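Local coordinates for protein phospho-2-dehydro-3-deoxyheptonate aldolase (Francisella tularensis, PDB 3TQK) that probably catalyses the condensation of phosphoenolpyruvate with D-erythrose 4-phosphate to give DAHP, the first step of chorismate biosynthesis, at residues I23-K27 with T28-T32; D189-V192 with A193-A196; Q270-H273 with S274-I277; I40-I44 with H45-D49. All blocks are in the same frame, centred on the assembly; numbering follows the deposited sequence.

Interaction 1 of 4, residues I23-K27 with T28-T32; sequences IPLLK and TSFET
Ser29 OG is held by two partners: water 1 sits 2.8 Å from Ser29 OG, and Thr131 OG1, on helix 116-132, hydrogen-bonds to the same hydroxyl. The water turns back to the residue that precedes the helix, accepting from Leu26 N at 2.9 Å, and thus ties the N-cap residue to the first turn through one solvent molecule. Ser29 OG lies anti to its own carbonyl carbon (chi1 -66°), which swings it back along the helix towards Leu26, whose CB it meets at 4.0 Å.

The backbone carries the rest of the turn. Leu26 O takes the N-H of Phe30 at 2.9 Å, and Lys27 O takes that of Glu31. Leu25 reaches forward: its CD1 rests on Ser29 CB at 3.9 Å, while CD2 comes to the edge of the Phe30 ring, near its plane, 4.0 Å from CD1 of Phe30. The extended Lys27 chain passes Glu31 at a slant. Its CE approaches Glu31 OE2 at 3.2 Å, but Lys27 NZ stays 4.3 Å from Glu31 OE2, so the opposite charges probably attract at a distance without forming a salt bridge. Leu25, in the loop, touches Leu153, and Ser29, in the first turn, touches Asn132 of helix 116-132. This is a helix N-terminus with Leu26 as N-cap, on the chain that leads into the first strand of a TIM barrel.

Interaction 2 of 4, residues D189-V192 with A193-A196; sequences DVQV and AVDA
Ala193 and Val194, both buried, make the inner side of this turn against the barrel and close on Val190. Val190 O receives Val194 N at 3.0 Å in a nearly straight bond and Ala193 N in a weak one, while Val194 CG2 rests 3.6 Å from the same Val190 O. The valine side chains meet only loosely, Val190 CG1 4.3 Å from Val194 CG2. Val190 and Val194 both lean on strand 226-230 and helix 241-253, and Ala193 joins them by touching Val228.

At the start, Asp189 caps the helix: its OD1 accepts from Val192 N at 3.1 Å, 28° out of the carboxylate plane. Helix 191-200 thus begins with a side-chain cap and packs outside the parallel barrel of this class-I DAHP synthase, beside the sixth strand.

The more exposed side is polar, though not slack. Gln191, bent at chi2 (62°), brings its amide back over the next turn, where NE2 donates to Asp195 OD1 at 2.9 Å. Asp195 OD1 lies close to the plane of the Gln191 amide, yet the donor meets the carboxylate from above its plane, the two planes being 29° apart. In the backbone, Asp195 N bonds to Gln191 O at 2.8 Å. Asp195 also touches Arg170 and packs on Thr97 of the second subunit.

Interaction 3 of 4, residues Q270-H273 with S274-I277; sequences QKDH and SKQI
Asp272 and Ser274 meet in a type I beta turn, 272-275, that leads into helix 276-289, after the seventh strand of the TIM barrel; Lys275 N closes it on Asp272 O at 3.1 Å. Asp272 CG is anti to its backbone N (chi1 -165°), which carries the carboxylate forward along the chain. Ser274 OG donates to Asp272 OD1 at 2.7 Å, coming from above the carboxylate plane, 46° out of it; Ser274 N adds a weak, long bond to the same oxygen. On the other branch, Asp272 OD2 lies 3.6 Å from Lys275 CG, the two side chains slanting across one another, and the lysine amine is too far from the carboxylate for an ion pair.

His273 is turned differently. Its CG stands between the backbone N and the carbonyl carbon (chi1 67°), and this places one face of the ring over Ser274 N, 3.4 Å from His273 CG. The extended Gln276 chain runs past His273 O, and its OE1 bonds to the backbone N of Glu299, a manganese ligand, making Gln276 a second-shell residue of the metal site. Water 2 donates to His273 O at 2.7 Å and accepts from Ile277 N at 2.9 Å.

Interaction 4 of 4, residues I40-I44 with H45-D49; sequences IANII and HGNDD
Ile43 and Asp48 are brought alongside one another by different first torsions: Ile43 CG1 is anti to the carbonyl carbon, whereas Asp48 CG is anti to the backbone N (chi1 -178°). Both chains then run the same way, with Ile43 CG1 at 3.8 Å from Asp48 CB and at 3.6 Å from Asp48 OD2. The charge of OD2 is met outside the pair, by a salt bridge to Arg50, just before strand 51-56.

The helix ends in a Schellman motif. Gly46 has a positive phi of 91°, where a CB would be jammed against the preceding carbonyl oxygen, and two bonds define the turn: Asn47 N to Asn42 O, weak here, and Gly46 N to Ile43 O at 3.1 Å. Asp48 N adds a further weak bond to Asn42 O. Water 3 donates to Ile43 O at 2.8 Å and to Asp48 O at 2.6 Å, bridging the last turn to the outgoing chain.

On another side of the turn His45 lays its ring edge-on to Ala41 O, with His45 CD2 at 3.2 Å from that oxygen, while His45 N hydrogen-bonds to Ala41 O as well. The Asn42 and Asn47 side chains cross at about a right angle, their amide planes 61° apart, and Asn42 OD1 stays 3.8 Å from Asn47 ND2. Ile43 and Ile44 press on Phe294 of the barrel's eighth strand.

Interactions 1 and 4 mark the two ends of helix 27-45: the first starts it and the second stops it, their centres 24 Å apart and their nearest atoms about 9 Å. Interactions 2 and 3 belong to the starts of helices 191-200 and 276-289, with centres 24 Å apart. Interaction 3 is the one next to the metal site: the Gln276 side chain is about 9 Å from the manganese ion, whose ligands are Cys58, His266, Glu299 and Asp322. The side chains of Val194 and His45, in interactions 2 and 4, lie about 9 and 10 Å from that of Asp255, a calcium-binding residue with no calcium bound in this chain. Interaction 1 is remote from both sites.

Interaction 1 of 4, residues I23-K27 with T28-T32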
ATOM      1  N   ILE A  23     -20.703 -21.503   4.294  1.00 29.49           N
ATOM      2  CA  ILE A  23     -21.203 -20.904   3.056  1.00 29.13           C
ATOM      3  C   ILE A  23     -20.422 -21.513   1.875  1.00 28.84           C
ATOM      4  O   ILE A  23     -19.513 -20.879   1.324  1.00 27.46           O
ATOM      5  CB  ILE A  23     -21.041 -19.351   3.084  1.00 27.96           C
ATOM      6  CG1 ILE A  23     -21.700 -18.736   4.326  1.00 29.19           C
ATOM      7  CG2 ILE A  23     -21.637 -18.710   1.840  1.00 27.29           C
ATOM      8  CD1 ILE A  23     -21.309 -17.272   4.556  1.00 28.13           C
ATOM      9  N   PRO A  24     -20.756 -22.757   1.499  1.00 30.01           N
ATOM     10  CA  PRO A  24     -19.923 -23.488   0.560  1.00 29.94           C
ATOM     11  C   PRO A  24     -20.007 -22.953  -0.854  1.00 29.53           C
ATOM     12  O   PRO A  24     -20.984 -22.287  -1.207  1.00 29.74           O
ATOM     13  CB  PRO A  24     -20.474 -24.922   0.627  1.00 31.54           C
ATOM     14  CG  PRO A  24     -21.870 -24.776   1.103  1.00 32.57           C
ATOM     15  CD  PRO A  24     -21.884 -23.574   1.993  1.00 32.33           C
ATOM     16  N   LEU A  25     -18.967 -23.229  -1.636  1.00 29.12           N
ATOM     17  CA  LEU A  25     -18.960 -22.937  -3.070  1.00 29.07           C
ATOM     18  C   LEU A  25     -19.981 -23.830  -3.751  1.00 30.74           C
ATOM     19  O   LEU A  25     -19.813 -25.052  -3.794  1.00 32.17           O
ATOM     20  CB  LEU A  25     -17.572 -23.188  -3.655  1.00 27.69           C
ATOM     21  CG  LEU A  25     -17.362 -22.897  -5.139  1.00 27.89           C
ATOM     22  CD1 LEU A  25     -17.679 -21.439  -5.509  1.00 26.19           C
ATOM     23  CD2 LEU A  25     -15.906 -23.254  -5.521  1.00 28.04           C
ATOM     24  N   LEU A  26     -21.053 -23.228  -4.249  1.00 31.46           N
ATOM     25  CA  LEU A  26     -22.131 -23.987  -4.878  1.00 33.28           C
ATOM     26  C   LEU A  26     -21.726 -24.319  -6.317  1.00 33.38           C
ATOM     27  O   LEU A  26     -20.822 -23.691  -6.873  1.00 31.58           O
ATOM     28  CB  LEU A  26     -23.441 -23.191  -4.828  1.00 34.06           C
ATOM     29  CG  LEU A  26     -23.984 -22.873  -3.416  1.00 35.63           C
ATOM     30  CD1 LEU A  26     -25.146 -21.883  -3.470  1.00 36.26           C
ATOM     31  CD2 LEU A  26     -24.416 -24.152  -2.673  1.00 36.81           C
ATOM     32  N   LYS A  27     -22.382 -25.313  -6.919  1.00 35.28           N
ATOM     33  CA  LYS A  27     -21.984 -25.784  -8.251  1.00 35.26           C
ATOM     34  C   LYS A  27     -22.194 -24.700  -9.302  1.00 33.95           C
ATOM     35  O   LYS A  27     -21.304 -24.452 -10.114  1.00 32.79           O
ATOM     36  CB  LYS A  27     -22.734 -27.065  -8.644  1.00 37.77           C
ATOM     37  CG  LYS A  27     -22.192 -27.750  -9.940  1.00 39.65           C
ATOM     38  CD  LYS A  27     -22.936 -29.073 -10.258  1.00 43.88           C
ATOM     39  CE  LYS A  27     -22.611 -29.589 -11.669  1.00 45.05           C
ATOM     40  NZ  LYS A  27     -23.335 -30.852 -12.016  1.00 47.77           N
ATOM     41  N   THR A  28     -23.355 -24.048  -9.288  1.00 33.92           N
ATOM     42  CA  THR A  28     -23.613 -22.975 -10.236  1.00 33.31           C
ATOM     43  C   THR A  28     -22.586 -21.852 -10.092  1.00 31.22           C
ATOM     44  O   THR A  28     -22.096 -21.320 -11.093  1.00 30.47           O
ATOM     45  CB  THR A  28     -25.039 -22.396 -10.108  1.00 34.44           C
ATOM     46  OG1 THR A  28     -25.996 -23.436 -10.328  1.00 36.58           O
ATOM     47  CG2 THR A  28     -25.280 -21.294 -11.159  1.00 34.46           C
ATOM     48  N   SER A  29     -22.254 -21.513  -8.849  1.00 30.31           N
ATOM     49  CA  SER A  29     -21.213 -20.540  -8.569  1.00 28.79           C
ATOM     50  C   SER A  29     -19.882 -20.965  -9.193  1.00 27.98           C
ATOM     51  O   SER A  29     -19.253 -20.179  -9.879  1.00 26.55           O
ATOM     52  CB  SER A  29     -21.052 -20.318  -7.055  1.00 28.60           C
ATOM     53  OG  SER A  29     -22.208 -19.716  -6.493  1.00 28.30           O
ATOM     54  N   PHE A  30     -19.468 -22.205  -8.947  1.00 28.97           N
ATOM     55  CA  PHE A  30     -18.209 -22.722  -9.470  1.00 28.92           C
ATOM     56  C   PHE A  30     -18.133 -22.555 -10.994  1.00 28.95           C
ATOM     57  O   PHE A  30     -17.118 -22.087 -11.542  1.00 27.61           O
ATOM     58  CB  PHE A  30     -18.062 -24.194  -9.104  1.00 30.24           C
ATOM     59  CG  PHE A  30     -16.893 -24.871  -9.760  1.00 31.48           C
ATOM     60  CD1 PHE A  30     -15.599 -24.653  -9.301  1.00 32.85           C
ATOM     61  CD2 PHE A  30     -17.083 -25.737 -10.830  1.00 34.76           C
ATOM     62  CE1 PHE A  30     -14.505 -25.284  -9.902  1.00 34.16           C
ATOM     63  CE2 PHE A  30     -15.996 -26.370 -11.446  1.00 35.40           C
ATOM     64  CZ  PHE A  30     -14.707 -26.145 -10.977  1.00 34.83           C
ATOM     65  N   GLU A  31     -19.223 -22.919 -11.661  1.00 29.78           N
ATOM     66  CA  GLU A  31     -19.278 -22.906 -13.116  1.00 30.12           C
ATOM     67  C   GLU A  31     -19.343 -21.500 -13.684  1.00 28.66           C
ATOM     68  O   GLU A  31     -18.748 -21.237 -14.730  1.00 28.95           O
ATOM     69  CB  GLU A  31     -20.444 -23.764 -13.617  1.00 32.08           C
ATOM     70  CG  GLU A  31     -20.220 -25.238 -13.287  1.00 34.95           C
ATOM     71  CD  GLU A  31     -21.415 -26.125 -13.533  1.00 40.23           C
ATOM     72  OE1 GLU A  31     -22.525 -25.614 -13.818  1.00 41.05           O
ATOM     73  OE2 GLU A  31     -21.228 -27.362 -13.420  1.00 44.65           O
ATOM     74  N   THR A  32     -20.034 -20.596 -12.990  1.00 27.80           N
ATOM     75  CA  THR A  32     -20.057 -19.191 -13.380  1.00 25.74           C
ATOM     76  C   THR A  32     -18.657 -18.583 -13.297  1.00 24.19           C
ATOM     77  O   THR A  32     -18.237 -17.851 -14.201  1.00 23.15           O
ATOM     78  CB  THR A  32     -21.036 -18.378 -12.504  1.00 26.12           C
ATOM     79  OG1 THR A  32     -22.354 -18.896 -12.665  1.00 25.64           O
ATOM     80  CG2 THR A  32     -21.045 -16.883 -12.880  1.00 24.59           C
TER
HETATM   81  O   HOH W   1     -21.429 -20.335  -3.917  1.00  9.74           O

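Interaction 2 of 4, residues D189-V192 with A193-A196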
ATOM      1  N   ASP A 189      -0.577   9.156 -12.614  1.00 33.69           N
ATOM      2  CA  ASP A 189       0.564   8.432 -13.203  1.00 33.54           C
ATOM      3  C   ASP A 189       0.170   7.024 -13.656  1.00 30.93           C
ATOM      4  O   ASP A 189      -0.223   6.199 -12.847  1.00 29.72           O
ATOM      5  CB  ASP A 189       1.746   8.348 -12.215  1.00 33.89           C
ATOM      6  CG  ASP A 189       3.061   7.959 -12.896  1.00 36.56           C
ATOM      7  OD1 ASP A 189       3.170   6.847 -13.432  1.00 37.83           O
ATOM      8  OD2 ASP A 189       4.003   8.774 -12.903  1.00 43.48           O
ATOM      9  N   VAL A 190       0.317   6.763 -14.952  1.00 30.40           N
ATOM     10  CA  VAL A 190      -0.016   5.470 -15.558  1.00 28.30           C
ATOM     11  C   VAL A 190       1.180   4.516 -15.531  1.00 27.34           C
ATOM     12  O   VAL A 190       1.013   3.294 -15.502  1.00 26.28           O
ATOM     13  CB  VAL A 190      -0.491   5.665 -17.008  1.00 28.80           C
ATOM     14  CG1 VAL A 190      -0.715   4.311 -17.709  1.00 27.80           C
ATOM     15  CG2 VAL A 190      -1.752   6.522 -17.032  1.00 28.56           C
ATOM     16  N   GLN A 191       2.386   5.068 -15.511  1.00 28.04           N
ATOM     17  CA  GLN A 191       3.589   4.240 -15.523  1.00 27.73           C
ATOM     18  C   GLN A 191       3.612   3.287 -14.335  1.00 26.38           C
ATOM     19  O   GLN A 191       3.925   2.106 -14.499  1.00 25.35           O
ATOM     20  CB  GLN A 191       4.866   5.093 -15.551  1.00 29.14           C
ATOM     21  CG  GLN A 191       6.157   4.280 -15.699  1.00 29.41           C
ATOM     22  CD  GLN A 191       6.211   3.497 -17.005  1.00 30.03           C
ATOM     23  OE1 GLN A 191       6.201   4.080 -18.088  1.00 32.16           O
ATOM     24  NE2 GLN A 191       6.262   2.174 -16.907  1.00 27.68           N
ATOM     25  N   VAL A 192       3.271   3.792 -13.145  1.00 26.28           N
ATOM     26  CA  VAL A 192       3.249   2.949 -11.957  1.00 24.97           C
ATOM     27  C   VAL A 192       2.267   1.795 -12.083  1.00 23.43           C
ATOM     28  O   VAL A 192       2.527   0.725 -11.551  1.00 22.98           O
ATOM     29  CB  VAL A 192       2.992   3.750 -10.659  1.00 25.49           C
ATOM     30  CG1 VAL A 192       4.131   4.734 -10.444  1.00 26.31           C
ATOM     31  CG2 VAL A 192       1.648   4.469 -10.687  1.00 25.20           C
ATOM     32  N   ALA A 193       1.149   1.986 -12.780  1.00 23.24           N
ATOM     33  CA  ALA A 193       0.195   0.883 -12.982  1.00 21.97           C
ATOM     34  C   ALA A 193       0.757  -0.144 -13.956  1.00 21.85           C
ATOM     35  O   ALA A 193       0.559  -1.343 -13.759  1.00 20.91           O
ATOM     36  CB  ALA A 193      -1.159   1.394 -13.475  1.00 21.94           C
ATOM     37  N   VAL A 194       1.457   0.330 -14.995  1.00 23.00           N
ATOM     38  CA  VAL A 194       2.159  -0.551 -15.928  1.00 23.24           C
ATOM     39  C   VAL A 194       3.233  -1.340 -15.181  1.00 23.69           C
ATOM     40  O   VAL A 194       3.324  -2.567 -15.321  1.00 23.01           O
ATOM     41  CB  VAL A 194       2.768   0.233 -17.124  1.00 25.25           C
ATOM     42  CG1 VAL A 194       3.788  -0.627 -17.910  1.00 23.71           C
ATOM     43  CG2 VAL A 194       1.644   0.760 -18.049  1.00 24.52           C
ATOM     44  N   ASP A 195       4.006  -0.651 -14.345  1.00 24.83           N
ATOM     45  CA  ASP A 195       4.989  -1.331 -13.495  1.00 25.37           C
ATOM     46  C   ASP A 195       4.317  -2.412 -12.641  1.00 24.23           C
ATOM     47  O   ASP A 195       4.871  -3.491 -12.434  1.00 24.43           O
ATOM     48  CB  ASP A 195       5.713  -0.362 -12.550  1.00 26.38           C
ATOM     49  CG  ASP A 195       6.417   0.773 -13.267  1.00 29.01           C
ATOM     50  OD1 ASP A 195       6.756   0.644 -14.465  1.00 30.11           O
ATOM     51  OD2 ASP A 195       6.630   1.818 -12.606  1.00 32.12           O
ATOM     52  N   ALA A 196       3.121  -2.130 -12.141  1.00 23.52           N
ATOM     53  CA  ALA A 196       2.482  -3.050 -11.215  1.00 22.15           C
ATOM     54  C   ALA A 196       2.029  -4.292 -11.962  1.00 21.21           C
ATOM     55  O   ALA A 196       2.166  -5.416 -11.459  1.00 20.28           O
ATOM     56  CB  ALA A 196       1.304  -2.388 -10.504  1.00 21.21           C
TER

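Interaction 3 of 4, residues Q270-H273 with S274-I277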
ATOM      1  N   GLN A 270     -14.916  13.029 -12.808  1.00 50.13           N
ATOM      2  CA  GLN A 270     -14.634  14.016 -11.758  1.00 52.14           C
ATOM      3  C   GLN A 270     -15.692  13.949 -10.650  1.00 52.88           C
ATOM      4  O   GLN A 270     -16.128  14.966 -10.123  1.00 55.11           O
ATOM      5  CB  GLN A 270     -14.489  15.426 -12.358  1.00 54.87           C
ATOM      6  CG  GLN A 270     -13.259  15.560 -13.264  1.00 55.33           C
ATOM      7  CD  GLN A 270     -13.270  16.811 -14.128  1.00 59.04           C
ATOM      8  OE1 GLN A 270     -14.209  17.051 -14.898  1.00 60.92           O
ATOM      9  NE2 GLN A 270     -12.211  17.604 -14.024  1.00 60.24           N
ATOM     10  N   LYS A 271     -16.104  12.726 -10.315  1.00 51.58           N
ATOM     11  CA  LYS A 271     -17.079  12.468  -9.244  1.00 52.26           C
ATOM     12  C   LYS A 271     -18.540  12.835  -9.619  1.00 53.64           C
ATOM     13  O   LYS A 271     -19.466  12.625  -8.821  1.00 54.21           O
ATOM     14  CB  LYS A 271     -16.658  13.188  -7.943  1.00 53.33           C
ATOM     15  CG  LYS A 271     -16.523  12.271  -6.723  1.00 53.71           C
ATOM     16  CD  LYS A 271     -15.061  11.822  -6.501  1.00 54.17           C
ATOM     17  CE  LYS A 271     -14.933  10.679  -5.478  1.00 53.36           C
ATOM     18  NZ  LYS A 271     -14.824   9.333  -6.133  1.00 51.80           N
ATOM     19  N   ASP A 272     -18.741  13.371 -10.823  1.00 54.13           N
ATOM     20  CA  ASP A 272     -20.070  13.750 -11.304  1.00 55.18           C
ATOM     21  C   ASP A 272     -20.687  12.521 -11.983  1.00 53.00           C
ATOM     22  O   ASP A 272     -20.232  12.114 -13.045  1.00 51.93           O
ATOM     23  CB  ASP A 272     -19.951  14.928 -12.283  1.00 57.09           C
ATOM     24  CG  ASP A 272     -21.277  15.620 -12.553  1.00 59.52           C
ATOM     25  OD1 ASP A 272     -22.335  15.058 -12.213  1.00 59.18           O
ATOM     26  OD2 ASP A 272     -21.258  16.738 -13.111  1.00 60.81           O
ATOM     27  N   HIS A 273     -21.704  11.924 -11.368  1.00 52.13           N
ATOM     28  CA  HIS A 273     -22.351  10.730 -11.935  1.00 50.78           C
ATOM     29  C   HIS A 273     -23.022  10.959 -13.305  1.00 51.70           C
ATOM     30  O   HIS A 273     -23.116  10.032 -14.121  1.00 50.60           O
ATOM     31  CB  HIS A 273     -23.339  10.102 -10.932  1.00 50.79           C
ATOM     32  CG  HIS A 273     -24.545  10.946 -10.638  1.00 53.30           C
ATOM     33  ND1 HIS A 273     -24.495  12.071  -9.844  1.00 55.06           N
ATOM     34  CD2 HIS A 273     -25.841  10.808 -11.012  1.00 55.07           C
ATOM     35  CE1 HIS A 273     -25.704  12.598  -9.751  1.00 57.75           C
ATOM     36  NE2 HIS A 273     -26.539  11.851 -10.451  1.00 57.48           N
ATOM     37  N   SER A 274     -23.451  12.192 -13.565  1.00 53.93           N
ATOM     38  CA  SER A 274     -24.106  12.563 -14.829  1.00 55.07           C
ATOM     39  C   SER A 274     -23.110  12.832 -15.968  1.00 54.41           C
ATOM     40  O   SER A 274     -23.521  13.226 -17.065  1.00 55.83           O
ATOM     41  CB  SER A 274     -24.963  13.809 -14.618  1.00 58.20           C
ATOM     42  OG  SER A 274     -24.150  14.904 -14.223  1.00 58.85           O
ATOM     43  N   LYS A 275     -21.814  12.654 -15.690  1.00 51.94           N
ATOM     44  CA  LYS A 275     -20.767  12.766 -16.701  1.00 50.91           C
ATOM     45  C   LYS A 275     -20.314  11.398 -17.199  1.00 47.39           C
ATOM     46  O   LYS A 275     -19.634  11.322 -18.220  1.00 46.56           O
ATOM     47  CB  LYS A 275     -19.547  13.527 -16.154  1.00 51.28           C
ATOM     48  CG  LYS A 275     -19.764  15.013 -15.917  1.00 55.17           C
ATOM     49  CD  LYS A 275     -19.695  15.836 -17.214  1.00 59.37           C
ATOM     50  CE  LYS A 275     -18.313  16.484 -17.438  1.00 60.45           C
ATOM     51  NZ  LYS A 275     -18.392  17.667 -18.368  1.00 62.34           N
ATOM     52  N   GLN A 276     -20.669  10.327 -16.483  1.00 45.12           N
ATOM     53  CA  GLN A 276     -20.217   8.965 -16.848  1.00 42.30           C
ATOM     54  C   GLN A 276     -20.588   8.645 -18.287  1.00 42.20           C
ATOM     55  O   GLN A 276     -19.761   8.141 -19.055  1.00 40.78           O
ATOM     56  CB  GLN A 276     -20.814   7.900 -15.916  1.00 40.94           C
ATOM     57  CG  GLN A 276     -20.191   7.862 -14.517  1.00 40.44           C
ATOM     58  CD  GLN A 276     -20.656   6.665 -13.689  1.00 39.59           C
ATOM     59  OE1 GLN A 276     -20.261   5.530 -13.946  1.00 37.39           O
ATOM     60  NE2 GLN A 276     -21.498   6.923 -12.685  1.00 40.78           N
ATOM     61  N   ILE A 277     -21.829   8.977 -18.644  1.00 43.55           N
ATOM     62  CA  ILE A 277     -22.364   8.705 -19.971  1.00 44.04           C
ATOM     63  C   ILE A 277     -21.646   9.482 -21.070  1.00 44.76           C
ATOM     64  O   ILE A 277     -21.617   9.037 -22.213  1.00 45.07           O
ATOM     65  CB  ILE A 277     -23.907   8.974 -20.038  1.00 46.17           C
ATOM     66  CG1 ILE A 277     -24.541   8.192 -21.196  1.00 46.43           C
ATOM     67  CG2 ILE A 277     -24.217  10.476 -20.150  1.00 47.92           C
ATOM     68  CD1 ILE A 277     -26.072   8.196 -21.189  1.00 48.46           C
TER
HETATM   69  O   HOH W   2     -23.937   9.557 -16.693  1.00 10.88           O

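Interaction 4 of 4, residues I40-I44 with H45-D49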
ATOM      1  N   ILE A  40     -13.194 -13.401 -19.449  1.00 20.74           N
ATOM      2  CA  ILE A  40     -12.557 -12.084 -19.241  1.00 19.63           C
ATOM      3  C   ILE A  40     -11.067 -12.131 -19.601  1.00 19.43           C
ATOM      4  O   ILE A  40     -10.533 -11.148 -20.122  1.00 19.81           O
ATOM      5  CB  ILE A  40     -12.750 -11.518 -17.803  1.00 18.91           C
ATOM      6  CG1 ILE A  40     -12.325 -10.049 -17.727  1.00 18.87           C
ATOM      7  CG2 ILE A  40     -11.974 -12.336 -16.763  1.00 17.22           C
ATOM      8  CD1 ILE A  40     -13.025  -9.119 -18.686  1.00 16.70           C
ATOM      9  N   ALA A  41     -10.399 -13.254 -19.335  1.00 18.69           N
ATOM     10  CA  ALA A  41      -8.989 -13.402 -19.716  1.00 18.81           C
ATOM     11  C   ALA A  41      -8.803 -13.211 -21.236  1.00 19.23           C
ATOM     12  O   ALA A  41      -7.903 -12.497 -21.666  1.00 19.52           O
ATOM     13  CB  ALA A  41      -8.421 -14.768 -19.262  1.00 18.49           C
ATOM     14  N   ASN A  42      -9.676 -13.821 -22.029  1.00 19.83           N
ATOM     15  CA  ASN A  42      -9.623 -13.709 -23.484  1.00 21.04           C
ATOM     16  C   ASN A  42      -9.923 -12.303 -23.980  1.00 21.17           C
ATOM     17  O   ASN A  42      -9.306 -11.832 -24.931  1.00 21.55           O
ATOM     18  CB  ASN A  42     -10.583 -14.700 -24.125  1.00 21.97           C
ATOM     19  CG  ASN A  42     -10.029 -16.113 -24.140  1.00 24.29           C
ATOM     20  OD1 ASN A  42      -8.880 -16.336 -24.529  1.00 26.47           O
ATOM     21  ND2 ASN A  42     -10.854 -17.077 -23.759  1.00 25.51           N
ATOM     22  N   ILE A  43     -10.867 -11.632 -23.339  1.00 20.85           N
ATOM     23  CA  ILE A  43     -11.119 -10.234 -23.662  1.00 21.39           C
ATOM     24  C   ILE A  43      -9.886  -9.369 -23.321  1.00 21.27           C
ATOM     25  O   ILE A  43      -9.462  -8.569 -24.139  1.00 21.90           O
ATOM     26  CB  ILE A  43     -12.386  -9.717 -22.985  1.00 20.85           C
ATOM     27  CG1 ILE A  43     -13.611 -10.429 -23.576  1.00 21.66           C
ATOM     28  CG2 ILE A  43     -12.515  -8.227 -23.186  1.00 21.19           C
ATOM     29  CD1 ILE A  43     -14.887 -10.307 -22.728  1.00 20.34           C
ATOM     30  N   ILE A  44      -9.297  -9.573 -22.145  1.00 21.07           N
ATOM     31  CA  ILE A  44      -8.117  -8.801 -21.696  1.00 21.18           C
ATOM     32  C   ILE A  44      -6.931  -8.929 -22.664  1.00 22.08           C
ATOM     33  O   ILE A  44      -6.203  -7.957 -22.903  1.00 23.15           O
ATOM     34  CB  ILE A  44      -7.650  -9.236 -20.261  1.00 20.35           C
ATOM     35  CG1 ILE A  44      -8.639  -8.763 -19.197  1.00 19.92           C
ATOM     36  CG2 ILE A  44      -6.272  -8.674 -19.936  1.00 19.92           C
ATOM     37  CD1 ILE A  44      -8.488  -9.445 -17.817  1.00 19.40           C
ATOM     38  N   HIS A  45      -6.761 -10.127 -23.227  1.00 22.06           N
ATOM     39  CA  HIS A  45      -5.668 -10.429 -24.143  1.00 22.07           C
ATOM     40  C   HIS A  45      -6.010 -10.181 -25.605  1.00 23.07           C
ATOM     41  O   HIS A  45      -5.152 -10.329 -26.475  1.00 23.96           O
ATOM     42  CB  HIS A  45      -5.226 -11.878 -23.963  1.00 21.85           C
ATOM     43  CG  HIS A  45      -4.389 -12.100 -22.747  1.00 20.98           C
ATOM     44  ND1 HIS A  45      -3.017 -11.988 -22.759  1.00 20.14           N
ATOM     45  CD2 HIS A  45      -4.729 -12.437 -21.482  1.00 19.95           C
ATOM     46  CE1 HIS A  45      -2.547 -12.240 -21.553  1.00 20.96           C
ATOM     47  NE2 HIS A  45      -3.565 -12.517 -20.757  1.00 20.86           N
ATOM     48  N   GLY A  46      -7.255  -9.809 -25.882  1.00 23.28           N
ATOM     49  CA  GLY A  46      -7.649  -9.401 -27.224  1.00 24.22           C
ATOM     50  C   GLY A  46      -8.164 -10.518 -28.101  1.00 24.71           C
ATOM     51  O   GLY A  46      -8.483 -10.286 -29.271  1.00 26.02           O
ATOM     52  N   ASN A  47      -8.265 -11.719 -27.544  1.00 23.87           N
ATOM     53  CA  ASN A  47      -8.719 -12.882 -28.292  1.00 24.30           C
ATOM     54  C   ASN A  47     -10.242 -12.950 -28.490  1.00 24.47           C
ATOM     55  O   ASN A  47     -10.739 -13.786 -29.260  1.00 25.60           O
ATOM     56  CB  ASN A  47      -8.183 -14.149 -27.629  1.00 23.85           C
ATOM     57  CG  ASN A  47      -6.661 -14.189 -27.624  1.00 24.96           C
ATOM     58  OD1 ASN A  47      -6.015 -13.770 -28.595  1.00 26.11           O
ATOM     59  ND2 ASN A  47      -6.080 -14.687 -26.543  1.00 23.73           N
ATOM     60  N   ASP A  48     -10.963 -12.075 -27.788  1.00 23.76           N
ATOM     61  CA  ASP A  48     -12.386 -11.835 -27.993  1.00 24.09           C
ATOM     62  C   ASP A  48     -12.537 -10.317 -28.085  1.00 24.54           C
ATOM     63  O   ASP A  48     -11.844  -9.582 -27.371  1.00 24.11           O
ATOM     64  CB  ASP A  48     -13.180 -12.401 -26.810  1.00 23.85           C
ATOM     65  CG  ASP A  48     -14.691 -12.233 -26.952  1.00 24.45           C
ATOM     66  OD1 ASP A  48     -15.175 -11.947 -28.068  1.00 25.98           O
ATOM     67  OD2 ASP A  48     -15.397 -12.428 -25.935  1.00 23.38           O
ATOM     68  N   ASP A  49     -13.429  -9.840 -28.949  1.00 25.53           N
ATOM     69  CA  ASP A  49     -13.573  -8.397 -29.166  1.00 26.26           C
ATOM     70  C   ASP A  49     -14.862  -7.823 -28.560  1.00 26.59           C
ATOM     71  O   ASP A  49     -15.192  -6.647 -28.758  1.00 27.26           O
ATOM     72  CB  ASP A  49     -13.425  -8.030 -30.657  1.00 27.32           C
ATOM     73  CG  ASP A  49     -14.330  -8.824 -31.560  1.00 28.38           C
ATOM     74  OD1 ASP A  49     -15.194  -9.563 -31.032  1.00 27.87           O
ATOM     75  OD2 ASP A  49     -14.171  -8.697 -32.811  1.00 31.00           O
TER
HETATM   76  O   HOH W   3     -10.699  -7.458 -26.399  1.00 10.07           O